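Local coordinates for NAD-dependent epimerase/dehydratase domain-containing protein (Ruegeria pomeroyi DSS-3, PDB 3IUS) that is of unknown function but probably binds NAD or a related dinucleotide on a Rossmann-type fold of the short-chain dehydrogenase/reductase kind, at residues Leu144-Ala152 against Pro199-Cys208; Gln94-Ser102 against Leu192-Asp200. One frame throughout, in Å; residues are numbered along the deposited sequence. Where two conformers were deposited one is given.

Contact 1 of 2, residues Leu144-Ala152 against Pro199-Cys208; sequences LPLHVFRLA and PDPGAVYNVC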
ATOM      1  N   LEU A 144       0.745 -20.267   9.030  1.00 19.29           N
ATOM      2  CA  LEU A 144       1.194 -19.410   7.942  1.00 18.87           C
ATOM      3  C   LEU A 144       2.077 -18.292   8.503  1.00 19.07           C
ATOM      4  O   LEU A 144       1.700 -17.633   9.475  1.00 19.37           O
ATOM      5  CB  LEU A 144      -0.021 -18.830   7.215  1.00 16.39           C
ATOM      6  CG  LEU A 144       0.151 -18.347   5.777  1.00 21.74           C
ATOM      7  CD1 LEU A 144       0.504 -19.503   4.846  1.00 20.77           C
ATOM      8  CD2 LEU A 144      -1.124 -17.667   5.318  1.00 21.62           C
ATOM      9  N   PRO A 145       3.262 -18.078   7.902  1.00 18.68           N
ATOM     10  CA  PRO A 145       4.188 -17.022   8.336  1.00 18.19           C
ATOM     11  C   PRO A 145       3.671 -15.668   7.872  1.00 19.49           C
ATOM     12  O   PRO A 145       4.337 -15.000   7.084  1.00 18.39           O
ATOM     13  CB  PRO A 145       5.485 -17.346   7.584  1.00 25.84           C
ATOM     14  CG  PRO A 145       5.238 -18.638   6.848  1.00 26.26           C
ATOM     15  CD  PRO A 145       3.766 -18.803   6.725  1.00 19.69           C
ATOM     16  N   LEU A 146       2.496 -15.285   8.360  1.00 20.94           N
ATOM     17  CA  LEU A 146       1.784 -14.112   7.861  1.00 18.19           C
ATOM     18  C   LEU A 146       2.292 -12.802   8.445  1.00 20.13           C
ATOM     19  O   LEU A 146       2.595 -12.709   9.632  1.00 18.40           O
ATOM     20  CB  LEU A 146       0.286 -14.242   8.155  1.00 17.21           C
ATOM     21  CG  LEU A 146      -0.542 -13.019   7.760  1.00 23.23           C
ATOM     22  CD1 LEU A 146      -0.637 -12.906   6.235  1.00 24.86           C
ATOM     23  CD2 LEU A 146      -1.914 -13.066   8.403  1.00 21.24           C
ATOM     24  N   HIS A 147       2.355 -11.778   7.598  1.00 15.09           N
ATOM     25  CA  HIS A 147       2.721 -10.442   8.020  1.00 15.58           C
ATOM     26  C   HIS A 147       1.733  -9.543   7.331  1.00 17.14           C
ATOM     27  O   HIS A 147       1.479  -9.715   6.145  1.00 15.07           O
ATOM     28  CB  HIS A 147       4.149 -10.103   7.582  1.00 14.96           C
ATOM     29  CG  HIS A 147       5.169 -11.084   8.074  1.00 17.98           C
ATOM     30  ND1 HIS A 147       5.298 -12.349   7.543  1.00 18.96           N
ATOM     31  CD2 HIS A 147       6.095 -10.992   9.058  1.00 18.46           C
ATOM     32  CE1 HIS A 147       6.260 -12.994   8.179  1.00 18.32           C
ATOM     33  NE2 HIS A 147       6.763 -12.194   9.101  1.00 16.57           N
ATOM     34  N   VAL A 148       1.145  -8.627   8.090  1.00 14.61           N
ATOM     35  CA  VAL A 148       0.178  -7.686   7.544  1.00 14.61           C
ATOM     36  C   VAL A 148       0.794  -6.302   7.495  1.00 14.44           C
ATOM     37  O   VAL A 148       1.355  -5.823   8.483  1.00 14.71           O
ATOM     38  CB  VAL A 148      -1.107  -7.643   8.390  1.00 15.87           C
ATOM     39  CG1 VAL A 148      -1.998  -6.476   7.951  1.00 17.39           C
ATOM     40  CG2 VAL A 148      -1.856  -8.974   8.297  1.00 16.97           C
ATOM     41  N   PHE A 149       0.664  -5.649   6.345  1.00 18.08           N
ATOM     42  CA  PHE A 149       1.221  -4.323   6.153  1.00 14.45           C
ATOM     43  C   PHE A 149       0.098  -3.366   5.837  1.00 14.82           C
ATOM     44  O   PHE A 149      -0.503  -3.447   4.773  1.00 16.23           O
ATOM     45  CB  PHE A 149       2.251  -4.334   5.016  1.00 15.04           C
ATOM     46  CG  PHE A 149       3.398  -5.272   5.253  1.00 16.12           C
ATOM     47  CD1 PHE A 149       4.536  -4.838   5.913  1.00 14.47           C
ATOM     48  CD2 PHE A 149       3.329  -6.593   4.831  1.00 14.88           C
ATOM     49  CE1 PHE A 149       5.589  -5.704   6.149  1.00 21.16           C
ATOM     50  CE2 PHE A 149       4.380  -7.461   5.058  1.00 14.91           C
ATOM     51  CZ  PHE A 149       5.510  -7.012   5.715  1.00 14.72           C
ATOM     52  N   ARG A 150      -0.197  -2.479   6.782  1.00 14.36           N
ATOM     53  CA  ARG A 150      -1.247  -1.494   6.596  1.00 15.38           C
ATOM     54  C   ARG A 150      -0.657  -0.264   5.928  1.00 16.79           C
ATOM     55  O   ARG A 150       0.015   0.555   6.558  1.00 14.00           O
ATOM     56  CB  ARG A 150      -1.936  -1.177   7.930  1.00 14.86           C
ATOM     57  CG  ARG A 150      -2.457  -2.454   8.615  1.00 16.56           C
ATOM     58  CD  ARG A 150      -3.162  -2.201   9.948  1.00 13.72           C
ATOM     59  NE  ARG A 150      -3.790  -3.431  10.436  1.00 13.78           N
ATOM     60  CZ  ARG A 150      -4.089  -3.675  11.711  1.00 20.13           C
ATOM     61  NH1 ARG A 150      -3.810  -2.772  12.644  1.00 15.78           N
ATOM     62  NH2 ARG A 150      -4.659  -4.827  12.051  1.00 19.21           N
ATOM     63  N   LEU A 151      -0.910  -0.161   4.630  1.00 16.08           N
ATOM     64  CA  LEU A 151      -0.296   0.860   3.793  1.00 14.51           C
ATOM     65  C   LEU A 151      -1.077   2.159   3.854  1.00 17.10           C
ATOM     66  O   LEU A 151      -2.304   2.158   3.831  1.00 17.90           O
ATOM     67  CB  LEU A 151      -0.206   0.374   2.342  1.00 14.83           C
ATOM     68  CG  LEU A 151       0.512  -0.947   2.067  1.00 19.50           C
ATOM     69  CD1 LEU A 151       0.478  -1.284   0.575  1.00 23.99           C
ATOM     70  CD2 LEU A 151       1.945  -0.898   2.571  1.00 14.82           C
ATOM     71  N   ALA A 152      -0.355   3.266   3.951  1.00 16.10           N
ATOM     72  CA  ALA A 152      -0.965   4.577   3.827  1.00 14.47           C
ATOM     73  C   ALA A 152      -1.194   4.869   2.345  1.00 14.64           C
ATOM     74  O   ALA A 152      -1.011   3.995   1.492  1.00 14.85           O
ATOM     75  CB  ALA A 152      -0.075   5.635   4.471  1.00 15.62           C
ATOM     76  N   PRO A 199      11.603 -12.371   9.336  1.00 21.59           N
ATOM     77  CA  PRO A 199      10.219 -12.838   9.495  1.00 26.86           C
ATOM     78  C   PRO A 199       9.763 -12.937  10.955  1.00 27.23           C
ATOM     79  O   PRO A 199      10.520 -13.363  11.831  1.00 28.45           O
ATOM     80  CB  PRO A 199      10.237 -14.222   8.845  1.00 25.29           C
ATOM     81  CG  PRO A 199      11.396 -14.188   7.903  1.00 29.42           C
ATOM     82  CD  PRO A 199      12.423 -13.327   8.571  1.00 25.98           C
ATOM     83  N   ASP A 200       8.517 -12.551  11.198  1.00 24.03           N
ATOM     84  CA  ASP A 200       7.934 -12.536  12.532  1.00 19.60           C
ATOM     85  C   ASP A 200       6.451 -12.892  12.415  1.00 20.73           C
ATOM     86  O   ASP A 200       5.587 -12.023  12.484  1.00 18.29           O
ATOM     87  CB  ASP A 200       8.130 -11.158  13.170  1.00 18.03           C
ATOM     88  CG  ASP A 200       7.707 -11.109  14.631  1.00 25.04           C
ATOM     89  OD1 ASP A 200       7.573 -12.176  15.267  1.00 28.79           O
ATOM     90  OD2 ASP A 200       7.523  -9.990  15.152  1.00 24.25           O
ATOM     91  N   PRO A 201       6.156 -14.184  12.222  1.00 23.36           N
ATOM     92  CA  PRO A 201       4.799 -14.658  11.929  1.00 24.11           C
ATOM     93  C   PRO A 201       3.731 -14.036  12.819  1.00 24.82           C
ATOM     94  O   PRO A 201       3.830 -14.104  14.043  1.00 23.03           O
ATOM     95  CB  PRO A 201       4.905 -16.163  12.182  1.00 21.03           C
ATOM     96  CG  PRO A 201       6.301 -16.475  11.790  1.00 24.39           C
ATOM     97  CD  PRO A 201       7.120 -15.298  12.265  1.00 23.26           C
ATOM     98  N   GLY A 202       2.731 -13.421  12.194  1.00 20.51           N
ATOM     99  CA  GLY A 202       1.628 -12.805  12.911  1.00 24.95           C
ATOM    100  C   GLY A 202       1.736 -11.297  13.081  1.00 20.17           C
ATOM    101  O   GLY A 202       0.774 -10.645  13.483  1.00 25.63           O
ATOM    102  N   ALA A 203       2.900 -10.739  12.767  1.00 20.42           N
ATOM    103  CA  ALA A 203       3.158  -9.326  13.009  1.00 22.36           C
ATOM    104  C   ALA A 203       2.332  -8.449  12.081  1.00 13.99           C
ATOM    105  O   ALA A 203       2.075  -8.822  10.948  1.00 14.19           O
ATOM    106  CB  ALA A 203       4.631  -9.018  12.843  1.00 21.61           C
ATOM    107  N   VAL A 204       1.918  -7.298  12.602  1.00 16.27           N
ATOM    108  CA  VAL A 204       1.262  -6.250  11.826  1.00 15.37           C
ATOM    109  C   VAL A 204       2.145  -5.007  11.862  1.00 13.62           C
ATOM    110  O   VAL A 204       2.660  -4.639  12.915  1.00 14.66           O
ATOM    111  CB  VAL A 204      -0.114  -5.903  12.423  1.00 17.06           C
ATOM    112  CG1 VAL A 204      -0.788  -4.796  11.615  1.00 18.19           C
ATOM    113  CG2 VAL A 204      -0.996  -7.129  12.472  1.00 19.16           C
ATOM    114  N   TYR A 205       2.305  -4.339  10.719  1.00 15.59           N
ATOM    115  CA  TYR A 205       3.142  -3.152  10.642  1.00 13.58           C
ATOM    116  C   TYR A 205       2.386  -2.067   9.920  1.00 13.61           C
ATOM    117  O   TYR A 205       1.894  -2.300   8.821  1.00 13.80           O
ATOM    118  CB  TYR A 205       4.413  -3.419   9.832  1.00 13.70           C
ATOM    119  CG  TYR A 205       5.215  -4.601  10.309  1.00 13.73           C
ATOM    120  CD1 TYR A 205       6.166  -4.457  11.306  1.00 17.03           C
ATOM    121  CD2 TYR A 205       5.032  -5.854   9.747  1.00 18.28           C
ATOM    122  CE1 TYR A 205       6.906  -5.541  11.745  1.00 20.30           C
ATOM    123  CE2 TYR A 205       5.764  -6.944  10.178  1.00 17.14           C
ATOM    124  CZ  TYR A 205       6.705  -6.780  11.167  1.00 19.12           C
ATOM    125  OH  TYR A 205       7.429  -7.872  11.597  1.00 17.80           O
ATOM    126  N   ASN A 206       2.295  -0.900  10.545  1.00 13.42           N
ATOM    127  CA  ASN A 206       1.851   0.305   9.844  1.00 13.44           C
ATOM    128  C   ASN A 206       2.950   0.773   8.904  1.00 18.06           C
ATOM    129  O   ASN A 206       4.108   0.857   9.300  1.00 15.62           O
ATOM    130  CB  ASN A 206       1.562   1.430  10.832  1.00 13.22           C
ATOM    131  CG  ASN A 206       0.329   1.185  11.657  1.00 13.14           C
ATOM    132  OD1 ASN A 206       0.159   1.787  12.721  1.00 16.68           O
ATOM    133  ND2 ASN A 206      -0.538   0.304  11.185  1.00 13.28           N
ATOM    134  N   VAL A 207       2.593   1.117   7.669  1.00 16.11           N
ATOM    135  CA  VAL A 207       3.594   1.556   6.710  1.00 13.84           C
ATOM    136  C   VAL A 207       3.195   2.921   6.192  1.00 13.86           C
ATOM    137  O   VAL A 207       2.423   3.035   5.247  1.00 16.61           O
ATOM    138  CB  VAL A 207       3.781   0.557   5.545  1.00 14.10           C
ATOM    139  CG1 VAL A 207       4.925   1.004   4.652  1.00 14.21           C
ATOM    140  CG2 VAL A 207       4.064  -0.843   6.091  1.00 14.10           C
ATOM    141  N   CYS A 208       3.714   3.949   6.855  1.00 13.69           N
ATOM    142  CA  CYS A 208       3.399   5.337   6.537  1.00 13.70           C
ATOM    143  C   CYS A 208       4.615   6.178   6.901  1.00 13.59           C
ATOM    144  O   CYS A 208       5.480   5.723   7.637  1.00 13.46           O
ATOM    145  CB  CYS A 208       2.197   5.809   7.358  1.00 22.43           C
ATOM    146  SG  CYS A 208       2.383   5.531   9.155  1.00 19.98           S
TER

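Contact 2 of 2, residues Gln94-Ser102 against Leu192-Asp200; sequences QFRWVGYLS and LAASMARPD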
ATOM      1  N   GLN A  94       5.697 -24.707   3.901  1.00 30.50           N
ATOM      2  CA  GLN A  94       6.738 -24.579   2.889  0.50 27.30           C
ATOM      3  C   GLN A  94       7.115 -23.123   2.635  1.00 24.05           C
ATOM      4  O   GLN A  94       8.156 -22.843   2.046  1.00 24.65           O
ATOM      5  CB  GLN A  94       6.357 -25.301   1.595  0.50 26.62           C
ATOM      6  CG  GLN A  94       5.224 -24.673   0.824  0.50 25.04           C
ATOM      7  CD  GLN A  94       4.624 -25.630  -0.182  0.50 26.03           C
ATOM      8  OE1 GLN A  94       4.312 -25.246  -1.305  0.50 24.77           O
ATOM      9  NE2 GLN A  94       4.464 -26.893   0.218  0.50 26.66           N
ATOM     10  N   PHE A  95       6.288 -22.197   3.109  1.00 26.56           N
ATOM     11  CA  PHE A  95       6.590 -20.783   2.948  1.00 24.98           C
ATOM     12  C   PHE A  95       7.480 -20.287   4.073  1.00 24.54           C
ATOM     13  O   PHE A  95       7.382 -20.749   5.209  1.00 25.31           O
ATOM     14  CB  PHE A  95       5.307 -19.948   2.912  1.00 28.26           C
ATOM     15  CG  PHE A  95       4.316 -20.404   1.879  1.00 25.53           C
ATOM     16  CD1 PHE A  95       4.610 -20.303   0.526  1.00 27.96           C
ATOM     17  CD2 PHE A  95       3.094 -20.930   2.259  1.00 23.29           C
ATOM     18  CE1 PHE A  95       3.698 -20.724  -0.431  1.00 25.57           C
ATOM     19  CE2 PHE A  95       2.177 -21.354   1.310  1.00 23.21           C
ATOM     20  CZ  PHE A  95       2.481 -21.250  -0.038  1.00 25.55           C
ATOM     21  N   ARG A  96       8.358 -19.349   3.751  1.00 23.18           N
ATOM     22  CA  ARG A  96       9.173 -18.696   4.766  0.50 25.00           C
ATOM     23  C   ARG A  96       8.522 -17.387   5.187  1.00 26.24           C
ATOM     24  O   ARG A  96       8.770 -16.873   6.275  1.00 23.83           O
ATOM     25  CB  ARG A  96      10.585 -18.430   4.241  0.50 25.55           C
ATOM     26  CG  ARG A  96      11.401 -17.498   5.125  0.50 24.75           C
ATOM     27  CD  ARG A  96      12.818 -17.324   4.609  0.50 26.97           C
ATOM     28  NE  ARG A  96      13.560 -16.330   5.376  0.50 23.91           N
ATOM     29  CZ  ARG A  96      14.041 -16.537   6.597  0.50 25.61           C
ATOM     30  NH1 ARG A  96      13.849 -17.702   7.196  0.50 25.32           N
ATOM     31  NH2 ARG A  96      14.708 -15.575   7.221  0.50 28.17           N
ATOM     32  N   TRP A  97       7.674 -16.853   4.319  1.00 22.34           N
ATOM     33  CA  TRP A  97       7.138 -15.529   4.549  1.00 21.01           C
ATOM     34  C   TRP A  97       5.931 -15.295   3.658  1.00 19.84           C
ATOM     35  O   TRP A  97       5.943 -15.653   2.483  1.00 17.64           O
ATOM     36  CB  TRP A  97       8.232 -14.513   4.242  1.00 20.72           C
ATOM     37  CG  TRP A  97       7.874 -13.069   4.420  1.00 18.44           C
ATOM     38  CD1 TRP A  97       8.085 -12.301   5.530  1.00 15.81           C
ATOM     39  CD2 TRP A  97       7.294 -12.203   3.438  1.00 21.56           C
ATOM     40  NE1 TRP A  97       7.656 -11.011   5.301  1.00 18.97           N
ATOM     41  CE2 TRP A  97       7.162 -10.929   4.026  1.00 19.69           C
ATOM     42  CE3 TRP A  97       6.863 -12.383   2.122  1.00 21.40           C
ATOM     43  CZ2 TRP A  97       6.625  -9.837   3.338  1.00 22.26           C
ATOM     44  CZ3 TRP A  97       6.323 -11.299   1.442  1.00 16.80           C
ATOM     45  CH2 TRP A  97       6.213 -10.045   2.053  1.00 15.75           C
ATOM     46  N   VAL A  98       4.882 -14.731   4.243  1.00 18.18           N
ATOM     47  CA  VAL A  98       3.713 -14.300   3.492  1.00 17.42           C
ATOM     48  C   VAL A  98       3.379 -12.869   3.881  1.00 17.36           C
ATOM     49  O   VAL A  98       3.300 -12.543   5.062  1.00 17.17           O
ATOM     50  CB  VAL A  98       2.496 -15.201   3.772  1.00 19.95           C
ATOM     51  CG1 VAL A  98       1.242 -14.609   3.139  1.00 18.20           C
ATOM     52  CG2 VAL A  98       2.756 -16.632   3.285  1.00 21.65           C
ATOM     53  N   GLY A  99       3.189 -12.003   2.894  1.00 21.87           N
ATOM     54  CA  GLY A  99       2.839 -10.632   3.191  1.00 15.70           C
ATOM     55  C   GLY A  99       1.492 -10.259   2.602  1.00 16.71           C
ATOM     56  O   GLY A  99       1.280 -10.407   1.400  1.00 18.56           O
ATOM     57  N   TYR A 100       0.576  -9.805   3.451  1.00 15.60           N
ATOM     58  CA  TYR A 100      -0.692  -9.271   2.977  1.00 19.03           C
ATOM     59  C   TYR A 100      -0.654  -7.758   3.034  1.00 15.46           C
ATOM     60  O   TYR A 100      -0.431  -7.178   4.095  1.00 15.18           O
ATOM     61  CB  TYR A 100      -1.877  -9.792   3.799  1.00 15.84           C
ATOM     62  CG  TYR A 100      -3.186  -9.161   3.375  1.00 16.67           C
ATOM     63  CD1 TYR A 100      -3.756  -9.466   2.143  1.00 18.62           C
ATOM     64  CD2 TYR A 100      -3.840  -8.246   4.190  1.00 15.38           C
ATOM     65  CE1 TYR A 100      -4.939  -8.881   1.734  1.00 17.14           C
ATOM     66  CE2 TYR A 100      -5.025  -7.660   3.793  1.00 20.39           C
ATOM     67  CZ  TYR A 100      -5.573  -7.985   2.566  1.00 16.22           C
ATOM     68  OH  TYR A 100      -6.748  -7.402   2.161  1.00 15.77           O
ATOM     69  N   LEU A 101      -0.864  -7.112   1.890  1.00 21.40           N
ATOM     70  CA  LEU A 101      -0.941  -5.663   1.869  1.00 15.47           C
ATOM     71  C   LEU A 101      -2.353  -5.206   2.230  1.00 15.38           C
ATOM     72  O   LEU A 101      -3.322  -5.506   1.524  1.00 15.59           O
ATOM     73  CB  LEU A 101      -0.504  -5.102   0.515  1.00 15.68           C
ATOM     74  CG  LEU A 101       0.928  -5.449   0.078  1.00 20.50           C
ATOM     75  CD1 LEU A 101       1.276  -4.752  -1.236  1.00 16.60           C
ATOM     76  CD2 LEU A 101       1.944  -5.097   1.162  1.00 22.23           C
ATOM     77  N   SER A 102      -2.453  -4.494   3.348  1.00 15.09           N
ATOM     78  CA  SER A 102      -3.714  -3.972   3.846  1.00 14.97           C
ATOM     79  C   SER A 102      -3.664  -2.455   3.731  1.00 14.85           C
ATOM     80  O   SER A 102      -2.842  -1.918   2.993  1.00 16.22           O
ATOM     81  CB  SER A 102      -3.931  -4.401   5.304  1.00 14.74           C
ATOM     82  OG  SER A 102      -5.249  -4.104   5.747  1.00 14.66           O
ATOM     83  N   LEU A 192       9.004  -4.195   2.979  1.00 14.83           N
ATOM     84  CA  LEU A 192       8.761  -5.556   2.512  1.00 18.69           C
ATOM     85  C   LEU A 192      10.052  -6.362   2.512  1.00 21.07           C
ATOM     86  O   LEU A 192      10.105  -7.484   3.033  1.00 16.20           O
ATOM     87  CB  LEU A 192       8.127  -5.538   1.117  1.00 18.57           C
ATOM     88  CG  LEU A 192       6.689  -5.015   1.104  1.00 20.28           C
ATOM     89  CD1 LEU A 192       6.118  -4.943  -0.326  1.00 15.66           C
ATOM     90  CD2 LEU A 192       5.811  -5.878   2.006  1.00 16.84           C
ATOM     91  N   ALA A 193      11.102  -5.778   1.944  1.00 17.68           N
ATOM     92  CA  ALA A 193      12.403  -6.430   1.925  1.00 21.74           C
ATOM     93  C   ALA A 193      12.890  -6.707   3.348  1.00 18.46           C
ATOM     94  O   ALA A 193      13.346  -7.818   3.652  1.00 20.76           O
ATOM     95  CB  ALA A 193      13.413  -5.588   1.149  1.00 17.25           C
ATOM     96  N   ALA A 194      12.769  -5.714   4.227  1.00 17.04           N
ATOM     97  CA  ALA A 194      13.215  -5.875   5.614  1.00 21.91           C
ATOM     98  C   ALA A 194      12.466  -6.999   6.326  1.00 20.15           C
ATOM     99  O   ALA A 194      13.062  -7.801   7.056  1.00 18.84           O
ATOM    100  CB  ALA A 194      13.065  -4.566   6.383  1.00 15.97           C
ATOM    101  N   SER A 195      11.154  -7.059   6.114  1.00 16.07           N
ATOM    102  CA  SER A 195      10.331  -8.087   6.742  1.00 17.80           C
ATOM    103  C   SER A 195      10.698  -9.462   6.201  1.00 20.50           C
ATOM    104  O   SER A 195      10.814 -10.433   6.964  1.00 17.85           O
ATOM    105  CB  SER A 195       8.842  -7.802   6.523  1.00 17.86           C
ATOM    106  OG  SER A 195       8.033  -8.796   7.124  1.00 14.64           O
HETATM  107  N   MSE A 196      10.890  -9.551   4.888  1.00 17.56           N
HETATM  108  CA  MSE A 196      11.388 -10.794   4.295  1.00 25.56           C
HETATM  109  C   MSE A 196      12.663 -11.258   5.005  1.00 24.33           C
HETATM  110  O   MSE A 196      12.850 -12.449   5.241  1.00 27.12           O
HETATM  111  CB  MSE A 196      11.639 -10.633   2.791  1.00 26.82           C
HETATM  112  CG  MSE A 196      10.435 -10.933   1.909  1.00 27.08           C
HETATM  113 SE   MSE A 196      10.465  -9.949   0.217  0.70 35.63          SE
HETATM  114  CE  MSE A 196       8.983 -10.841  -0.656  1.00 50.00           C
ATOM    115  N   ALA A 197      13.527 -10.311   5.362  1.00 24.65           N
ATOM    116  CA  ALA A 197      14.803 -10.641   6.002  1.00 29.90           C
ATOM    117  C   ALA A 197      14.659 -11.044   7.470  1.00 34.18           C
ATOM    118  O   ALA A 197      15.413 -11.888   7.967  1.00 35.40           O
ATOM    119  CB  ALA A 197      15.788  -9.484   5.861  1.00 27.21           C
ATOM    120  N   ARG A 198      13.703 -10.428   8.163  1.00 31.88           N
ATOM    121  CA  ARG A 198      13.429 -10.740   9.565  1.00 28.51           C
ATOM    122  C   ARG A 198      11.969 -11.157   9.775  1.00 16.62           C
ATOM    123  O   ARG A 198      11.181 -10.395  10.337  1.00 21.86           O
ATOM    124  CB  ARG A 198      13.724  -9.531  10.464  1.00 30.57           C
ATOM    125  CG  ARG A 198      15.144  -8.982  10.416  1.00 39.60           C
ATOM    126  CD  ARG A 198      15.281  -7.819  11.404  1.00 47.71           C
ATOM    127  NE  ARG A 198      16.499  -7.035  11.201  1.00 53.02           N
ATOM    128  CZ  ARG A 198      16.776  -5.897  11.839  1.00 52.26           C
ATOM    129  NH1 ARG A 198      15.923  -5.402  12.728  1.00 46.13           N
ATOM    130  NH2 ARG A 198      17.910  -5.253  11.588  1.00 51.60           N
ATOM    131  N   PRO A 199      11.603 -12.371   9.336  1.00 21.59           N
ATOM    132  CA  PRO A 199      10.219 -12.838   9.495  1.00 26.86           C
ATOM    133  C   PRO A 199       9.763 -12.937  10.955  1.00 27.23           C
ATOM    134  O   PRO A 199      10.520 -13.363  11.831  1.00 28.45           O
ATOM    135  CB  PRO A 199      10.237 -14.222   8.845  1.00 25.29           C
ATOM    136  CG  PRO A 199      11.396 -14.188   7.903  1.00 29.42           C
ATOM    137  CD  PRO A 199      12.423 -13.327   8.571  1.00 25.98           C
ATOM    138  N   ASP A 200       8.517 -12.551  11.198  1.00 24.03           N
ATOM    139  CA  ASP A 200       7.934 -12.536  12.532  1.00 19.60           C
ATOM    140  C   ASP A 200       6.451 -12.892  12.415  1.00 20.73           C
ATOM    141  O   ASP A 200       5.587 -12.023  12.484  1.00 18.29           O
ATOM    142  CB  ASP A 200       8.130 -11.158  13.170  1.00 18.03           C
ATOM    143  CG  ASP A 200       7.707 -11.109  14.631  1.00 25.04           C
ATOM    144  OD1 ASP A 200       7.573 -12.176  15.267  1.00 28.79           O
ATOM    145  OD2 ASP A 200       7.523  -9.990  15.152  1.00 24.25           O
TER

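Contact 1 of 2, residues Leu144-Ala152 against Pro199-Cys208
With CG beside the backbone N in both F149 (chi1 -59°) and Y205 (chi1 -54°), the two rings leave paired residues of parallel strands in the same direction and lie side by side. Tilted 20° from each other, the rings overlap little, their centroids 5.5 Å apart; the touch is between F149 CE1 and Y205 CD2, 3.6 Å apart. H147 turns the same way, and its imidazole reaches beyond the strand to the loop before 204-207. There NE2 accepts the backbone N-H of D200 at 2.8 Å, the donor lying close to the ring plane, a side-chain bond beside the backbone ones; ND1 is hydrogen-bonded to V98 O. A type II turn from D200 to A203 follows, and G202 N, inside it, donates to L146 O at 2.7 Å. Farther along, the regular parallel ladder takes over, with V148 O receiving Y205 N at 2.8 Å and R150 O receiving V207 N. On the face opposite the rings, V204 CG1 sits 3.4 Å above the centre of the R150 guanidinium plane, a methyl lid on a group whose NH2 makes a salt bridge with E135. In this Rossmann-type sheet, strand 146-155 also pairs with strand 97-103, through H147 and F149. Helix 126-140 covers L146 and V148 through W138, Q139 and E135, whereas helix 185-197 packs on F149 through V191, L192 and S195.

Contact 2 of 2, residues Gln94-Ser102 against Leu192-Asp200
W97 and S195 join a strand of the Rossmann-type sheet to a helix packed on its face, the axes of 97-102 and 192-197 running 9.2 Å apart and roughly antiparallel, at 149°. The tight part of the contact is built round the indole. CG of W97 is anti to the backbone N (chi1 -180°), which brings the ring up against the helix, roughly lengthwise. One face receives selenomethionine M196: its CG stands 3.8 Å from the centroid of the six-membered ring, nearly on the normal, as a CH-pi contact. The selenium lies farther above the same face, 4.6 Å from that centroid, a Met-aromatic contact, and CE comes down to 3.4 Å from W97 CZ3. G99 N lies over the rim of the opposite face. At the far end of the indole, L192 CD2 meets the CH2 edge and also touches L101 CD2 at 4.0 Å. The solvent side is looser. There one of the two R96 conformers lays its guanidinium against P199 CG, a contact therefore doubtful. Within the buried part, the indole's polar edge is fixed by one nearly straight hydrogen bond, W97 NE1 to S195 OG, 2.9 Å long, 172° at the hydrogen and in the ring plane.

Both contacts serve one parallel sheet and adjoin each other, their centres about 8 Å apart. Contact 1 joins neighbouring strands, so repeated backbone hydrogen bonds dominate it; contact 2 sets a helix on a strand and relies on side-chain packing with a single hydrogen bond. Each is largely buried, with a surface end: the turn after P199 in contact 1, R96 and P199 in contact 2. P199 and D200 belong to both, because helix 185-197 leads through them into strand 204-207. The H147 and W97 rings stack between the contacts, and probable backbone hydrogen bonds, H147 N with V98 O and F149 O with S102 N, tie their strands together.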